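Local coordinates for protein putative agmatinase (Clostridium difficile, PDB 3LHL) that probably hydrolyses agmatine to putrescine and urea, as a manganese-dependent member of the arginase family, at residues G68-E71 against Q72-E76; Y78-T81 against Y82-R86; G220-N223 against Y224-Q228; A263-I266 against L267-L270. All coordinates share one frame; numbering follows the deposited sequence.

Interaction 1: residues G68-E71 against Q72-E76; sequences GSTE and QVLKE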
loop_
_atom_site.group_PDB
_atom_site.type_symbol
_atom_site.label_atom_id
_atom_site.label_comp_id
_atom_site.label_asym_id
_atom_site.label_seq_id
_atom_site.Cartn_x
_atom_site.Cartn_y
_atom_site.Cartn_z
ATOM N N GLY A 68 2.601 -22.020 -6.344
ATOM C CA GLY A 68 1.765 -22.647 -7.352
ATOM C C GLY A 68 0.269 -22.401 -7.280
ATOM O O GLY A 68 -0.481 -22.861 -8.145
ATOM N N SER A 69 -0.185 -21.685 -6.260
ATOM C CA SER A 69 -1.612 -21.419 -6.150
ATOM C C SER A 69 -1.921 -20.050 -5.565
ATOM O O SER A 69 -1.739 -19.815 -4.369
ATOM C CB SER A 69 -2.290 -22.504 -5.308
ATOM O OG SER A 69 -3.688 -22.283 -5.232
ATOM N N THR A 70 -2.390 -19.149 -6.421
ATOM C CA THR A 70 -2.750 -17.805 -5.994
ATOM C C THR A 70 -3.800 -17.922 -4.890
ATOM O O THR A 70 -3.651 -17.350 -3.814
ATOM C CB THR A 70 -3.323 -16.991 -7.173
ATOM O OG1 THR A 70 -2.282 -16.742 -8.125
ATOM C CG2 THR A 70 -3.891 -15.663 -6.694
ATOM N N GLU A 71 -4.855 -18.680 -5.175
ATOM C CA GLU A 71 -5.944 -18.905 -4.230
ATOM C C GLU A 71 -5.399 -19.266 -2.846
ATOM O O GLU A 71 -5.842 -18.728 -1.836
ATOM C CB GLU A 71 -6.840 -20.033 -4.764
ATOM C CG GLU A 71 -7.963 -20.493 -3.841
ATOM C CD GLU A 71 -8.712 -21.702 -4.404
ATOM O OE1 GLU A 71 -8.063 -22.741 -4.669
ATOM O OE2 GLU A 71 -9.949 -21.615 -4.583
ATOM N N GLN A 72 -4.427 -20.169 -2.808
ATOM C CA GLN A 72 -3.828 -20.603 -1.551
ATOM C C GLN A 72 -3.046 -19.492 -0.854
ATOM O O GLN A 72 -3.093 -19.366 0.372
ATOM C CB GLN A 72 -2.908 -21.798 -1.800
ATOM C CG GLN A 72 -2.355 -22.437 -0.534
ATOM C CD GLN A 72 -3.454 -22.812 0.446
ATOM O OE1 GLN A 72 -4.479 -23.387 0.061
ATOM N NE2 GLN A 72 -3.246 -22.490 1.720
ATOM N N VAL A 73 -2.318 -18.699 -1.637
ATOM C CA VAL A 73 -1.525 -17.598 -1.100
ATOM C C VAL A 73 -2.416 -16.537 -0.463
ATOM O O VAL A 73 -2.111 -16.026 0.614
ATOM C CB VAL A 73 -0.669 -16.921 -2.203
ATOM C CG1 VAL A 73 0.067 -15.713 -1.628
ATOM C CG2 VAL A 73 0.330 -17.923 -2.781
ATOM N N LEU A 74 -3.519 -16.208 -1.128
ATOM C CA LEU A 74 -4.428 -15.201 -0.599
ATOM C C LEU A 74 -4.982 -15.605 0.765
ATOM O O LEU A 74 -5.061 -14.779 1.673
ATOM C CB LEU A 74 -5.573 -14.952 -1.578
ATOM C CG LEU A 74 -5.145 -14.439 -2.956
ATOM C CD1 LEU A 74 -6.375 -14.033 -3.751
ATOM C CD2 LEU A 74 -4.193 -13.250 -2.803
ATOM N N LYS A 75 -5.360 -16.872 0.907
ATOM C CA LYS A 75 -5.891 -17.366 2.175
ATOM C C LYS A 75 -4.856 -17.241 3.286
ATOM O O LYS A 75 -5.193 -16.912 4.422
ATOM C CB LYS A 75 -6.332 -18.830 2.042
ATOM C CG LYS A 75 -7.550 -19.011 1.151
ATOM C CD LYS A 75 -7.942 -20.474 1.006
ATOM C CE LYS A 75 -9.165 -20.628 0.107
ATOM N NZ LYS A 75 -9.490 -22.058 -0.139
ATOM N N GLU A 76 -3.598 -17.495 2.948
ATOM C CA GLU A 76 -2.513 -17.411 3.915
ATOM C C GLU A 76 -2.287 -15.964 4.354
ATOM O O GLU A 76 -2.053 -15.698 5.535
ATOM C CB GLU A 76 -1.234 -18.005 3.311
ATOM C CG GLU A 76 -1.414 -19.459 2.896
ATOM C CD GLU A 76 -0.282 -19.999 2.042
ATOM O OE1 GLU A 76 0.201 -19.268 1.149
ATOM O OE2 GLU A 76 0.109 -21.166 2.252
HETATM O O HOH W 1 -6.268 -23.393 -1.937
#
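T70 and L74, one helical turn apart, run in parallel, and CG2 of T70 meets CG of L74 at 4.1 Å. A chi1 of -68° puts OG1 of T70 beside the backbone N and turns the CG2 methyl to the leucine, whose CG also rests on the T70 carbonyl oxygen. This is the close-packed flank: T70 and V73 continue onto F17, and V73, the one buried residue here, sets CG2 3.2 Å from S69 O. Backbone bonds run beneath, L74 N to T70 O at 2.9 Å and V73 N to S69 O at 3.0 Å.

The contact is the first turn of helix 70-86, on the surface of the arginase-type alpha/beta fold. S69 is its N-cap: OG, anti to the backbone N (chi1 -178°), accepts a weak bond from Q72 N at 3.3 Å, and its CB and OG also lie against CB of Q72. G68 leads in with a positive phi (90°), at which a side chain would be jammed against the preceding carbonyl oxygen.

The solvent side is looser. E71 and K75 are extended chains that meet at CG of E71 and CE of K75, 4.1 Å apart. Their charged ends, E71 OE2 and K75 NZ, stay 4.5 Å apart, beyond a salt bridge, so any attraction is probably modest. A water bridges instead from E71 OE1, weakly, to Q72 OE1, to which it donates at 2.7 Å.

Interaction 2: residues Y78-T81 against Y82-R86; sequences YQET and YKIVR. With PO4 (phosphate ion), chain G.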
loop_
_atom_site.group_PDB
_atom_site.type_symbol
_atom_site.label_atom_id
_atom_site.label_comp_id
_atom_site.label_asym_id
_atom_site.label_seq_id
_atom_site.Cartn_x
_atom_site.Cartn_y
_atom_site.Cartn_z
ATOM N N TYR A 78 -4.528 -13.654 4.302
ATOM C CA TYR A 78 -5.718 -13.360 5.088
ATOM C C TYR A 78 -5.518 -13.807 6.529
ATOM O O TYR A 78 -5.784 -13.057 7.466
ATOM C CB TYR A 78 -6.933 -14.088 4.514
ATOM C CG TYR A 78 -8.204 -13.781 5.263
ATOM C CD1 TYR A 78 -8.894 -12.592 5.040
ATOM C CD2 TYR A 78 -8.705 -14.666 6.220
ATOM C CE1 TYR A 78 -10.054 -12.292 5.749
ATOM C CE2 TYR A 78 -9.860 -14.372 6.936
ATOM C CZ TYR A 78 -10.527 -13.184 6.695
ATOM O OH TYR A 78 -11.666 -12.878 7.402
ATOM N N GLN A 79 -5.056 -15.041 6.695
ATOM C CA GLN A 79 -4.827 -15.598 8.021
ATOM C C GLN A 79 -3.890 -14.752 8.873
ATOM O O GLN A 79 -4.222 -14.415 10.008
ATOM C CB GLN A 79 -4.261 -17.014 7.913
ATOM C CG GLN A 79 -5.259 -18.046 7.441
ATOM C CD GLN A 79 -6.485 -18.101 8.328
ATOM O OE1 GLN A 79 -7.545 -17.584 7.976
ATOM N NE2 GLN A 79 -6.341 -18.718 9.497
ATOM N N GLU A 80 -2.723 -14.416 8.327
ATOM C CA GLU A 80 -1.741 -13.622 9.060
ATOM C C GLU A 80 -2.328 -12.276 9.470
ATOM O O GLU A 80 -2.203 -11.862 10.619
ATOM C CB GLU A 80 -0.483 -13.406 8.208
ATOM C CG GLU A 80 0.646 -12.659 8.920
ATOM C CD GLU A 80 1.096 -13.347 10.206
ATOM O OE1 GLU A 80 1.462 -14.541 10.148
ATOM O OE2 GLU A 80 1.087 -12.695 11.277
ATOM N N THR A 81 -2.977 -11.605 8.524
ATOM C CA THR A 81 -3.576 -10.299 8.785
ATOM C C THR A 81 -4.643 -10.407 9.869
ATOM O O THR A 81 -4.650 -9.619 10.810
ATOM C CB THR A 81 -4.227 -9.712 7.506
ATOM O OG1 THR A 81 -3.297 -9.770 6.422
ATOM C CG2 THR A 81 -4.627 -8.259 7.721
ATOM N N TYR A 82 -5.531 -11.391 9.736
ATOM C CA TYR A 82 -6.614 -11.584 10.698
ATOM C C TYR A 82 -6.116 -11.698 12.137
ATOM O O TYR A 82 -6.648 -11.051 13.040
ATOM C CB TYR A 82 -7.441 -12.833 10.359
ATOM C CG TYR A 82 -8.461 -13.134 11.433
ATOM C CD1 TYR A 82 -9.528 -12.262 11.669
ATOM C CD2 TYR A 82 -8.303 -14.225 12.286
ATOM C CE1 TYR A 82 -10.401 -12.463 12.734
ATOM C CE2 TYR A 82 -9.172 -14.435 13.358
ATOM C CZ TYR A 82 -10.216 -13.549 13.576
ATOM O OH TYR A 82 -11.059 -13.726 14.650
ATOM N N LYS A 83 -5.102 -12.522 12.356
ATOM C CA LYS A 83 -4.574 -12.673 13.698
ATOM C C LYS A 83 -4.083 -11.331 14.245
ATOM O O LYS A 83 -4.299 -11.017 15.420
ATOM C CB LYS A 83 -3.452 -13.710 13.700
ATOM C CG LYS A 83 -3.937 -15.098 13.324
ATOM C CD LYS A 83 -2.785 -16.037 13.021
ATOM C CE LYS A 83 -3.300 -17.355 12.464
ATOM N NZ LYS A 83 -2.192 -18.234 11.987
ATOM N N ILE A 84 -3.441 -10.532 13.397
ATOM C CA ILE A 84 -2.946 -9.228 13.833
ATOM C C ILE A 84 -4.124 -8.322 14.188
ATOM O O ILE A 84 -4.133 -7.676 15.237
ATOM C CB ILE A 84 -2.090 -8.557 12.733
ATOM C CG1 ILE A 84 -0.839 -9.405 12.463
ATOM C CG2 ILE A 84 -1.697 -7.140 13.165
ATOM C CD1 ILE A 84 -0.044 -8.971 11.258
ATOM N N VAL A 85 -5.124 -8.287 13.315
ATOM C CA VAL A 85 -6.302 -7.468 13.557
ATOM C C VAL A 85 -7.021 -7.952 14.813
ATOM O O VAL A 85 -7.463 -7.150 15.641
ATOM C CB VAL A 85 -7.287 -7.542 12.369
ATOM C CG1 VAL A 85 -8.592 -6.826 12.724
ATOM C CG2 VAL A 85 -6.647 -6.933 11.120
ATOM N N ARG A 86 -7.143 -9.272 14.937
ATOM C CA ARG A 86 -7.809 -9.890 16.078
ATOM C C ARG A 86 -7.143 -9.490 17.387
ATOM O O ARG A 86 -7.809 -9.313 18.403
ATOM C CB ARG A 86 -7.774 -11.414 15.945
ATOM C CG ARG A 86 -8.288 -12.172 17.168
ATOM C CD ARG A 86 -7.740 -13.592 17.184
ATOM N NE ARG A 86 -6.283 -13.576 17.278
ATOM C CZ ARG A 86 -5.496 -14.608 16.995
ATOM N NH1 ARG A 86 -6.013 -15.761 16.589
ATOM N NH2 ARG A 86 -4.185 -14.481 17.110
HETATM P P PO4 G . -8.190 -18.521 16.493
HETATM O O1 PO4 G . -8.602 -18.743 15.079
HETATM O O2 PO4 G . -8.427 -17.101 16.862
HETATM O O3 PO4 G . -8.986 -19.406 17.387
HETATM O O4 PO4 G . -6.743 -18.839 16.643
HETATM O O HOH W 2 -3.709 -19.911 9.772
HETATM O O HOH W 3 -0.934 -16.844 10.068
#
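This is a local, turn-to-turn contact in the carboxy-terminal half of helix 70-86, with one flank packed on the fold and the other polar. Along the inner flank T81 and V85 meet obliquely through their CG2 methyls at 4.2 Å. T81 and I84 reach F13 of strand 10-15 and P91 of strand 90-95, while Y78 packs on helix 101-111 and bonds through OH to E110. T81 turns OG1 beside its own backbone N (chi1 -50°), where it bonds to I77 O, and this leaves CG2 for the valine. At the border between the flanks E80 bends at chi2 (57°), and its OE2 packs 3.9 Å from CD1 of I84.

On the polar flank the extended K83 lays its CG over the Q79 carbonyl oxygen. Its NZ donates to two waters, one of them also accepting from Q79 NE2. CB of R86 sits over one face of the Y82 ring, toward its rim, and NH1 of R86 donates at 2.8 Å to O2 of a phosphate probably from the crystallisation liquor. NZ of K83 and OE1 of E80, 5.5 Å apart, share the second water, weakly bonded to the glutamate, rather than a direct salt bridge, so their attraction is probably mediated by solvent.

Interaction 3: residues G220-N223 against Y224-Q228; sequences GGVN and YREFQ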
loop_
_atom_site.group_PDB
_atom_site.type_symbol
_atom_site.label_atom_id
_atom_site.label_comp_id
_atom_site.label_asym_id
_atom_site.label_seq_id
_atom_site.Cartn_x
_atom_site.Cartn_y
_atom_site.Cartn_z
ATOM N N GLY A 220 5.146 10.623 -15.842
ATOM C CA GLY A 220 4.205 11.632 -15.388
ATOM C C GLY A 220 3.755 11.563 -13.937
ATOM O O GLY A 220 2.738 12.154 -13.586
ATOM N N GLY A 221 4.496 10.856 -13.088
ATOM C CA GLY A 221 4.116 10.773 -11.688
ATOM C C GLY A 221 4.809 11.830 -10.844
ATOM O O GLY A 221 5.543 12.672 -11.370
ATOM N N VAL A 222 4.579 11.798 -9.533
ATOM C CA VAL A 222 5.205 12.758 -8.622
ATOM C C VAL A 222 6.589 12.282 -8.195
ATOM O O VAL A 222 6.882 11.082 -8.232
ATOM C CB VAL A 222 4.361 12.963 -7.346
ATOM C CG1 VAL A 222 3.129 13.806 -7.658
ATOM C CG2 VAL A 222 3.955 11.613 -6.771
ATOM N N ASN A 223 7.448 13.221 -7.813
ATOM C CA ASN A 223 8.784 12.859 -7.353
ATOM C C ASN A 223 8.668 12.575 -5.860
ATOM O O ASN A 223 7.575 12.646 -5.304
ATOM C CB ASN A 223 9.789 13.988 -7.604
ATOM C CG ASN A 223 9.343 15.315 -7.020
ATOM O OD1 ASN A 223 8.789 15.376 -5.921
ATOM N ND2 ASN A 223 9.604 16.390 -7.750
ATOM N N TYR A 224 9.782 12.268 -5.206
ATOM C CA TYR A 224 9.732 11.960 -3.785
ATOM C C TYR A 224 9.428 13.152 -2.879
ATOM O O TYR A 224 8.729 13.009 -1.878
ATOM C CB TYR A 224 11.038 11.314 -3.310
ATOM C CG TYR A 224 10.917 10.815 -1.889
ATOM C CD1 TYR A 224 10.349 9.571 -1.618
ATOM C CD2 TYR A 224 11.262 11.629 -0.809
ATOM C CE1 TYR A 224 10.118 9.154 -0.315
ATOM C CE2 TYR A 224 11.035 11.220 0.504
ATOM C CZ TYR A 224 10.460 9.981 0.741
ATOM O OH TYR A 224 10.202 9.571 2.027
ATOM N N ARG A 225 9.966 14.318 -3.216
ATOM C CA ARG A 225 9.748 15.504 -2.396
ATOM C C ARG A 225 8.263 15.848 -2.324
ATOM O O ARG A 225 7.751 16.231 -1.270
ATOM C CB ARG A 225 10.531 16.694 -2.953
ATOM C CG ARG A 225 11.137 17.575 -1.871
ATOM C CD ARG A 225 11.589 18.910 -2.426
ATOM N NE ARG A 225 12.349 18.743 -3.657
ATOM C CZ ARG A 225 12.777 19.748 -4.412
ATOM N NH1 ARG A 225 12.524 21.002 -4.061
ATOM N NH2 ARG A 225 13.447 19.493 -5.525
ATOM N N GLU A 226 7.573 15.710 -3.449
ATOM C CA GLU A 226 6.142 15.985 -3.501
ATOM C C GLU A 226 5.380 14.904 -2.738
ATOM O O GLU A 226 4.480 15.199 -1.954
ATOM C CB GLU A 226 5.660 16.013 -4.953
ATOM C CG GLU A 226 6.311 17.099 -5.805
ATOM C CD GLU A 226 6.046 16.921 -7.292
ATOM O OE1 GLU A 226 6.444 15.878 -7.850
ATOM O OE2 GLU A 226 5.442 17.826 -7.901
ATOM N N PHE A 227 5.756 13.649 -2.957
ATOM C CA PHE A 227 5.075 12.540 -2.302
ATOM C C PHE A 227 5.148 12.544 -0.777
ATOM O O PHE A 227 4.139 12.310 -0.108
ATOM C CB PHE A 227 5.613 11.199 -2.807
ATOM C CG PHE A 227 4.828 10.015 -2.309
ATOM C CD1 PHE A 227 3.581 9.712 -2.853
ATOM C CD2 PHE A 227 5.312 9.231 -1.267
ATOM C CE1 PHE A 227 2.825 8.647 -2.365
ATOM C CE2 PHE A 227 4.562 8.159 -0.770
ATOM C CZ PHE A 227 3.316 7.869 -1.320
ATOM N N GLN A 228 6.327 12.808 -0.225
ATOM C CA GLN A 228 6.482 12.785 1.227
ATOM C C GLN A 228 5.519 13.715 1.958
ATOM O O GLN A 228 5.274 13.544 3.151
ATOM C CB GLN A 228 7.933 13.096 1.620
ATOM C CG GLN A 228 8.294 14.561 1.705
ATOM C CD GLN A 228 9.761 14.764 2.029
ATOM O OE1 GLN A 228 10.359 13.976 2.763
ATOM N NE2 GLN A 228 10.346 15.831 1.497
#
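N223 and E226 exchange bonds across the start of helix 224-227. The backbone N of N223 donates to E226 OE1 at 2.8 Å in an almost straight bond (172°) that meets the oxygen nearly along its C-O axis. In return E226 N donates to N223 OD1, also at 2.8 Å, the N-H lying close to the extension of the amide C=O. Placing CG of N223 between its backbone N and carbonyl carbon (chi1 54°) swings OD1 over the first turn, where it takes up an N-H that has no preceding helical carbonyl to bond. The carbonyl of N223 is used too: F227 N donates to its O at 3.1 Å, tilted out of the carbonyl plane.

The two side chains cross at about a right angle, with amide and carboxylate planes 44° apart. ND2 of N223 comes within 3.2 Å of E226 OE1, but at an angle too poor for a bond. V222 borders the glutamate, its CB 3.6 Å from E226 OE1, while its CG2 methyl reaches CB of F227 at 4.3 Å. Upstream, D207 OD1 accepts from G221 N and, weakly, from G220 N, and D207 also shares backbone hydrogen bonding with V222. A manganese ion about 4 Å from the N223 side chain is separate from the cluster held by H98, D121, H123, D125, D202 and D204. The reciprocal pair of side-chain-to-backbone bonds is a capping box, the classical N-terminal closure of an alpha helix, with N223 as N-cap.

Interaction 4: residues A263-I266 against L267-L270; sequences ACKI and LREL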
loop_
_atom_site.group_PDB
_atom_site.type_symbol
_atom_site.label_atom_id
_atom_site.label_comp_id
_atom_site.label_asym_id
_atom_site.label_seq_id
_atom_site.Cartn_x
_atom_site.Cartn_y
_atom_site.Cartn_z
ATOM N N ALA A 263 11.747 2.839 -1.133
ATOM C CA ALA A 263 10.759 2.016 -0.440
ATOM C C ALA A 263 11.085 1.955 1.055
ATOM O O ALA A 263 10.192 1.981 1.903
ATOM C CB ALA A 263 10.742 0.602 -1.034
ATOM N N CYS A 264 12.372 1.873 1.366
ATOM C CA CYS A 264 12.805 1.799 2.751
ATOM C C CYS A 264 12.443 3.070 3.494
ATOM O O CYS A 264 11.950 3.016 4.618
ATOM C CB CYS A 264 14.308 1.559 2.825
ATOM S SG CYS A 264 14.806 -0.126 2.381
ATOM N N LYS A 265 12.678 4.215 2.860
ATOM C CA LYS A 265 12.372 5.489 3.491
ATOM C C LYS A 265 10.863 5.651 3.653
ATOM O O LYS A 265 10.388 6.135 4.682
ATOM C CB LYS A 265 12.946 6.643 2.666
ATOM C CG LYS A 265 12.867 8.003 3.353
ATOM C CD LYS A 265 13.580 9.071 2.530
ATOM C CE LYS A 265 13.711 10.373 3.299
ATOM N NZ LYS A 265 14.612 11.327 2.590
ATOM N N ILE A 266 10.106 5.243 2.641
ATOM C CA ILE A 266 8.658 5.346 2.721
ATOM C C ILE A 266 8.164 4.452 3.858
ATOM O O ILE A 266 7.284 4.829 4.627
ATOM C CB ILE A 266 7.999 4.950 1.377
ATOM C CG1 ILE A 266 8.274 6.045 0.341
ATOM C CG2 ILE A 266 6.496 4.748 1.555
ATOM C CD1 ILE A 266 7.685 5.774 -1.030
ATOM N N LEU A 267 8.754 3.271 3.970
ATOM C CA LEU A 267 8.379 2.347 5.030
ATOM C C LEU A 267 8.596 3.022 6.387
ATOM O O LEU A 267 7.725 2.981 7.265
ATOM C CB LEU A 267 9.218 1.068 4.936
ATOM C CG LEU A 267 9.121 0.100 6.116
ATOM C CD1 LEU A 267 7.687 -0.370 6.301
ATOM C CD2 LEU A 267 10.048 -1.081 5.874
ATOM N N ARG A 268 9.754 3.652 6.553
ATOM C CA ARG A 268 10.064 4.321 7.814
ATOM C C ARG A 268 9.071 5.420 8.175
ATOM O O ARG A 268 8.506 5.412 9.271
ATOM C CB ARG A 268 11.466 4.926 7.786
ATOM C CG ARG A 268 11.866 5.540 9.123
ATOM C CD ARG A 268 13.169 6.297 9.018
ATOM N NE ARG A 268 13.016 7.507 8.218
ATOM C CZ ARG A 268 14.027 8.221 7.737
ATOM N NH1 ARG A 268 15.278 7.845 7.966
ATOM N NH2 ARG A 268 13.786 9.315 7.030
ATOM N N GLU A 269 8.858 6.360 7.258
ATOM C CA GLU A 269 7.946 7.471 7.519
ATOM C C GLU A 269 6.543 6.983 7.880
ATOM O O GLU A 269 5.902 7.531 8.780
ATOM C CB GLU A 269 7.879 8.412 6.307
ATOM C CG GLU A 269 9.242 8.810 5.741
ATOM C CD GLU A 269 10.136 9.525 6.750
ATOM O OE1 GLU A 269 10.286 10.765 6.655
ATOM O OE2 GLU A 269 10.690 8.846 7.641
ATOM N N LEU A 270 6.066 5.956 7.182
ATOM C CA LEU A 270 4.738 5.424 7.460
ATOM C C LEU A 270 4.667 4.789 8.840
ATOM O O LEU A 270 3.684 4.969 9.549
ATOM C CB LEU A 270 4.329 4.410 6.389
ATOM C CG LEU A 270 3.924 5.034 5.047
ATOM C CD1 LEU A 270 3.641 3.943 4.034
ATOM C CD2 LEU A 270 2.691 5.909 5.246
#
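CG2 of I266 meets CD1 of L270 at 3.9 Å, one turn further along helix 258-278. That methyl is the isoleucine branch anti to the backbone N, whereas CG1 sits beside the N (chi1 -71°) and leads the longer arm toward the neighbouring helices. L270 also lays its CG against the I266 carbonyl oxygen at 3.4 Å. Both residues pack on F231 of helix 229-235.

The polar face is built from K265, R268 and E269. K265 is extended throughout and crosses R268 obliquely, its CE 3.9 Å from NH2. CG of E269, beside its backbone N (chi1 -48°), comes to 3.1 Å from K265 O; a bend at chi2 then turns the carboxylate to R268. The arginine, bent at chi3 (69°), donates from NE to E269 OE2 at 2.7 Å in a salt bridge; the oxygen lies in the guanidinium plane but is met from above the carboxylate plane. NH2 adds a weak bond to the same OE2, while NH1 goes to E42 O and E269 OE1 bonds to S45 OG. With both ends of the ion pair further bonded to the 42-45 region, the buried charges are probably well compensated, and the glutamate probably also offsets repulsion between K265 and R268.

How the interactions relate
The four contacts follow one another along the chain, on three helices flanking the eight-stranded parallel sheet of the arginase-type fold. Interactions 1 and 2 share helix 70-86, the first at its capped start and the second toward its end, with centres 15 Å apart. Interactions 1 and 3 have centres about 33 Å apart, on opposite sides of the chain's centre. Interactions 3 and 4, centres 14 Å apart, touch directly: Y224 OH meets K265 CG at 3.4 Å, and the F227 ring packs on I266 CD1. Helix 224-227 is thereby fastened to helix 258-278, whereas the segments of interactions 1 and 2 touch neither interaction 3 nor interaction 4. Helix 70-86 thus packs on another part of the fold.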